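Local coordinates for protein hydroxylase (Rhodococcus sp., PDB 2OR0) that probably works as a flavin-dependent hydroxylase built on the acyl-CoA dehydrogenase fold, inserting one oxygen atom from molecular oxygen with a reduced flavin as partner, at residues A271-I274 with A275-D279; Y366-P369 with M370-F373. One frame throughout, in Å; residues are numbered along the deposited sequence.

Contact 1: residues A271-I274 with A275-D279; sequences ACHI and AVQKD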
# COMPACT_ATOMS: atom_id res chain seq x y z
N ALA A 271 14.58 14.40 -0.45
CA ALA A 271 15.06 15.06 0.78
C ALA A 271 16.52 14.69 1.10
O ALA A 271 17.35 15.55 1.37
CB ALA A 271 14.16 14.74 1.97
N CYS A 272 16.82 13.39 1.05
CA CYS A 272 18.20 12.92 1.20
C CYS A 272 19.15 13.55 0.18
O CYS A 272 20.25 13.94 0.51
CB CYS A 272 18.25 11.39 1.04
SG CYS A 272 17.55 10.49 2.44
N HIS A 273 18.74 13.61 -1.08
CA HIS A 273 19.56 14.15 -2.13
C HIS A 273 19.88 15.63 -1.82
O HIS A 273 21.04 16.05 -1.90
CB HIS A 273 18.83 14.03 -3.46
CG HIS A 273 19.63 14.45 -4.64
ND1 HIS A 273 20.88 13.94 -4.91
CD2 HIS A 273 19.34 15.29 -5.66
CE1 HIS A 273 21.33 14.47 -6.03
NE2 HIS A 273 20.41 15.30 -6.51
N ILE A 274 18.85 16.40 -1.47
CA ILE A 274 19.01 17.84 -1.19
C ILE A 274 20.00 18.03 -0.02
O ILE A 274 20.95 18.79 -0.15
CB ILE A 274 17.63 18.54 -0.97
CG1 ILE A 274 16.95 18.75 -2.33
CG2 ILE A 274 17.79 19.88 -0.20
CD1 ILE A 274 15.47 18.99 -2.26
N ALA A 275 19.79 17.30 1.07
CA ALA A 275 20.68 17.36 2.24
C ALA A 275 22.16 17.08 1.94
O ALA A 275 23.05 17.69 2.52
CB ALA A 275 20.18 16.43 3.33
N VAL A 276 22.42 16.16 1.02
CA VAL A 276 23.77 15.87 0.59
C VAL A 276 24.29 16.96 -0.35
O VAL A 276 25.42 17.43 -0.19
CB VAL A 276 23.89 14.44 -0.03
CG1 VAL A 276 25.26 14.19 -0.60
CG2 VAL A 276 23.56 13.38 1.02
N GLN A 277 23.48 17.36 -1.34
CA GLN A 277 23.92 18.31 -2.36
C GLN A 277 24.30 19.69 -1.79
O GLN A 277 25.13 20.40 -2.37
CB GLN A 277 22.83 18.50 -3.43
CG GLN A 277 22.51 17.25 -4.28
CD GLN A 277 23.70 16.34 -4.49
OE1 GLN A 277 24.65 16.69 -5.18
NE2 GLN A 277 23.66 15.16 -3.88
N LYS A 278 23.68 20.06 -0.68
CA LYS A 278 23.93 21.38 -0.10
C LYS A 278 25.39 21.57 0.31
O LYS A 278 25.94 22.66 0.09
CB LYS A 278 22.93 21.75 1.00
CG LYS A 278 22.89 20.89 2.22
CD LYS A 278 21.70 21.34 3.12
CE LYS A 278 21.99 22.66 3.83
NZ LYS A 278 20.73 23.41 4.17
N ASP A 279 26.03 20.51 0.80
CA ASP A 279 27.45 20.58 1.17
C ASP A 279 28.43 19.99 0.15
O ASP A 279 29.64 20.13 0.30
CB ASP A 279 27.69 19.97 2.55
CG ASP A 279 26.94 20.72 3.64
OD1 ASP A 279 26.98 21.98 3.66
OD2 ASP A 279 26.28 20.04 4.46

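Contact 2: residues Y366-P369 with M370-F373; sequences YKTP and MQRF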
# COMPACT_ATOMS: atom_id res chain seq x y z
N TYR A 366 26.04 1.98 0.96
CA TYR A 366 24.98 1.61 1.93
C TYR A 366 24.92 2.45 3.21
O TYR A 366 23.87 2.58 3.81
CB TYR A 366 25.10 0.13 2.34
CG TYR A 366 24.49 -0.83 1.34
CD1 TYR A 366 25.29 -1.53 0.44
CD2 TYR A 366 23.11 -1.01 1.27
CE1 TYR A 366 24.74 -2.42 -0.48
CE2 TYR A 366 22.53 -1.89 0.34
CZ TYR A 366 23.36 -2.60 -0.53
OH TYR A 366 22.81 -3.46 -1.45
N LYS A 367 26.05 3.00 3.64
CA LYS A 367 26.07 3.90 4.81
C LYS A 367 25.40 5.25 4.54
O LYS A 367 25.32 6.07 5.45
CB LYS A 367 27.51 4.13 5.30
CG LYS A 367 28.36 4.95 4.33
CD LYS A 367 29.82 5.06 4.81
CE LYS A 367 30.75 5.36 3.64
NZ LYS A 367 30.15 6.49 2.83
N THR A 368 24.94 5.51 3.31
CA THR A 368 24.21 6.75 3.00
C THR A 368 22.75 6.39 2.73
O THR A 368 22.50 5.43 2.01
CB THR A 368 24.84 7.54 1.80
OG1 THR A 368 24.70 6.79 0.59
CG2 THR A 368 26.33 7.87 2.06
N PRO A 369 21.78 7.12 3.33
CA PRO A 369 20.36 6.73 3.22
C PRO A 369 19.68 6.85 1.86
O PRO A 369 18.71 6.14 1.62
CB PRO A 369 19.66 7.62 4.25
CG PRO A 369 20.57 8.84 4.38
CD PRO A 369 21.97 8.30 4.20
N MSE A 370 20.13 7.76 0.98
CA MSE A 370 19.38 8.00 -0.27
C MSE A 370 19.18 6.71 -1.08
O MSE A 370 18.08 6.46 -1.56
CB MSE A 370 20.04 9.07 -1.16
CG MSE A 370 19.23 9.34 -2.43
SE MSE A 370 20.12 10.51 -3.68
CE MSE A 370 18.68 10.65 -4.98
N GLN A 371 20.25 5.92 -1.23
CA GLN A 371 20.21 4.68 -2.01
C GLN A 371 19.14 3.71 -1.53
O GLN A 371 18.63 2.93 -2.34
CB GLN A 371 21.60 3.99 -2.10
CG GLN A 371 22.36 3.72 -0.78
CD GLN A 371 21.72 2.64 0.04
OE1 GLN A 371 21.21 1.66 -0.51
NE2 GLN A 371 21.76 2.80 1.38
N ARG A 372 18.81 3.75 -0.24
CA ARG A 372 17.83 2.83 0.35
C ARG A 372 16.43 3.25 -0.09
O ARG A 372 15.61 2.42 -0.43
CB ARG A 372 17.94 2.79 1.91
CG ARG A 372 16.96 1.79 2.66
CD ARG A 372 16.89 2.07 4.22
NE ARG A 372 18.25 2.26 4.61
CZ ARG A 372 18.80 3.27 5.26
NH1 ARG A 372 18.09 4.26 5.77
NH2 ARG A 372 20.11 3.23 5.41
N PHE A 373 16.18 4.56 -0.11
CA PHE A 373 14.92 5.10 -0.63
C PHE A 373 14.82 4.82 -2.10
O PHE A 373 13.78 4.42 -2.58
CB PHE A 373 14.75 6.60 -0.33
CG PHE A 373 14.51 6.90 1.14
CD1 PHE A 373 13.22 6.88 1.66
CD2 PHE A 373 15.58 7.18 1.99
CE1 PHE A 373 13.01 7.16 3.01
CE2 PHE A 373 15.39 7.45 3.35
CZ PHE A 373 14.09 7.45 3.86
O HOH W 1 22.75 7.16 -1.28

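Contact 1: residues A271-I274 with A275-D279
H273 and Q277, one helical turn apart, make the tight side of this contact. The Q277 side chain lies against one face of the H273 imidazole: its CG sits 3.6 Å from the ring centroid in a CH-pi contact, 15° off the ring normal, and the terminal amide runs on past the ND1-CE1 edge, its plane 27° from that of the ring. With H273 CG anti to the backbone N (chi1 -175°), the imidazole turns along the helix side where Q277 CG can lie on it; the bend at chi2 of Q277 carries the amide to that edge. At the backbone, H273 O accepts the N of Q277 at 2.8 Å, plus a weak bond from Q277 NE2 at 3.4 Å. Q277 OE1 bonds R280, and I298 of helix 292-324 packs on both side chains. Elsewhere the turn is looser: I274, A275, V276 and K278 lie exposed. Here the backbone does most of the joining, A275 N reaching A271 O at 3.0 Å and K278 N reaching I274 O at 3.1 Å. These i to i+4 bonds are those of a regular alpha-helix, packed into the protein on its H273 and Q277 side: helix 250-277 of the helical C-terminal acyl-CoA dehydrogenase domain.

Contact 2: residues Y366-P369 with M370-F373
Q371 reaches back from the first turn of helix 370-381 to the loop before it, and its amide does the main polar work: NE2 donates to T368 O at 2.8 Å, with an N-H...O angle of 156° and the acceptor close to the amide plane. CG lies between the backbone N and the carbonyl carbon (chi1 52°), and a bend at chi2 brings NE2 round to the oxygen end of the T368 carbonyl. The other end of the amide, OE1, is bonded to R375. A water adds a second polar link, giving a proton to T368 OG1 at 2.7 Å and taking one from Q371 N at 2.8 Å; the same hydroxyl is bonded to H365 O. Among backbone bonds, P369 O accepts R372 N at 3.0 Å from above its carbonyl plane and, weakly, F373 N at 3.4 Å. Packing is lighter. The Y366 ring stands 63° to the Q371 amide, with Y366 CD2 3.7 Å from Q371 OE1, while P369 CA lies over one face of the R372 guanidinium and P369 CB is 4.4 Å from F373 CE2. With an alanine at Q371, T368 O would probably lose its side-chain donor and R375 this acceptor, and the loop would be held less firmly. This is the start of helix 370-381, its Q371 side chain folded back onto the preceding loop, within the helical C-terminal domain of the acyl-CoA dehydrogenase family.

From the N terminus, contact 1 comes first, in the final turns of helix 250-277, where the chain leaves for the loop ahead of helix 292-324. That helix and helix 331-356 follow before contact 2 opens helix 370-381. The two contacts are therefore in series, neither enclosing nor crossing the other, and each closes only a short local turn. In space they meet: C272 CB lies 3.7 Å from M370 CB, H273 CB is 3.7 Å from M370 CE, and C272 SG rests near F373 CE2 and P369 CG. The end of one helix is thus packed on the start of another, while M370 also reaches helix 331-356 and R372 reaches helix 33-46.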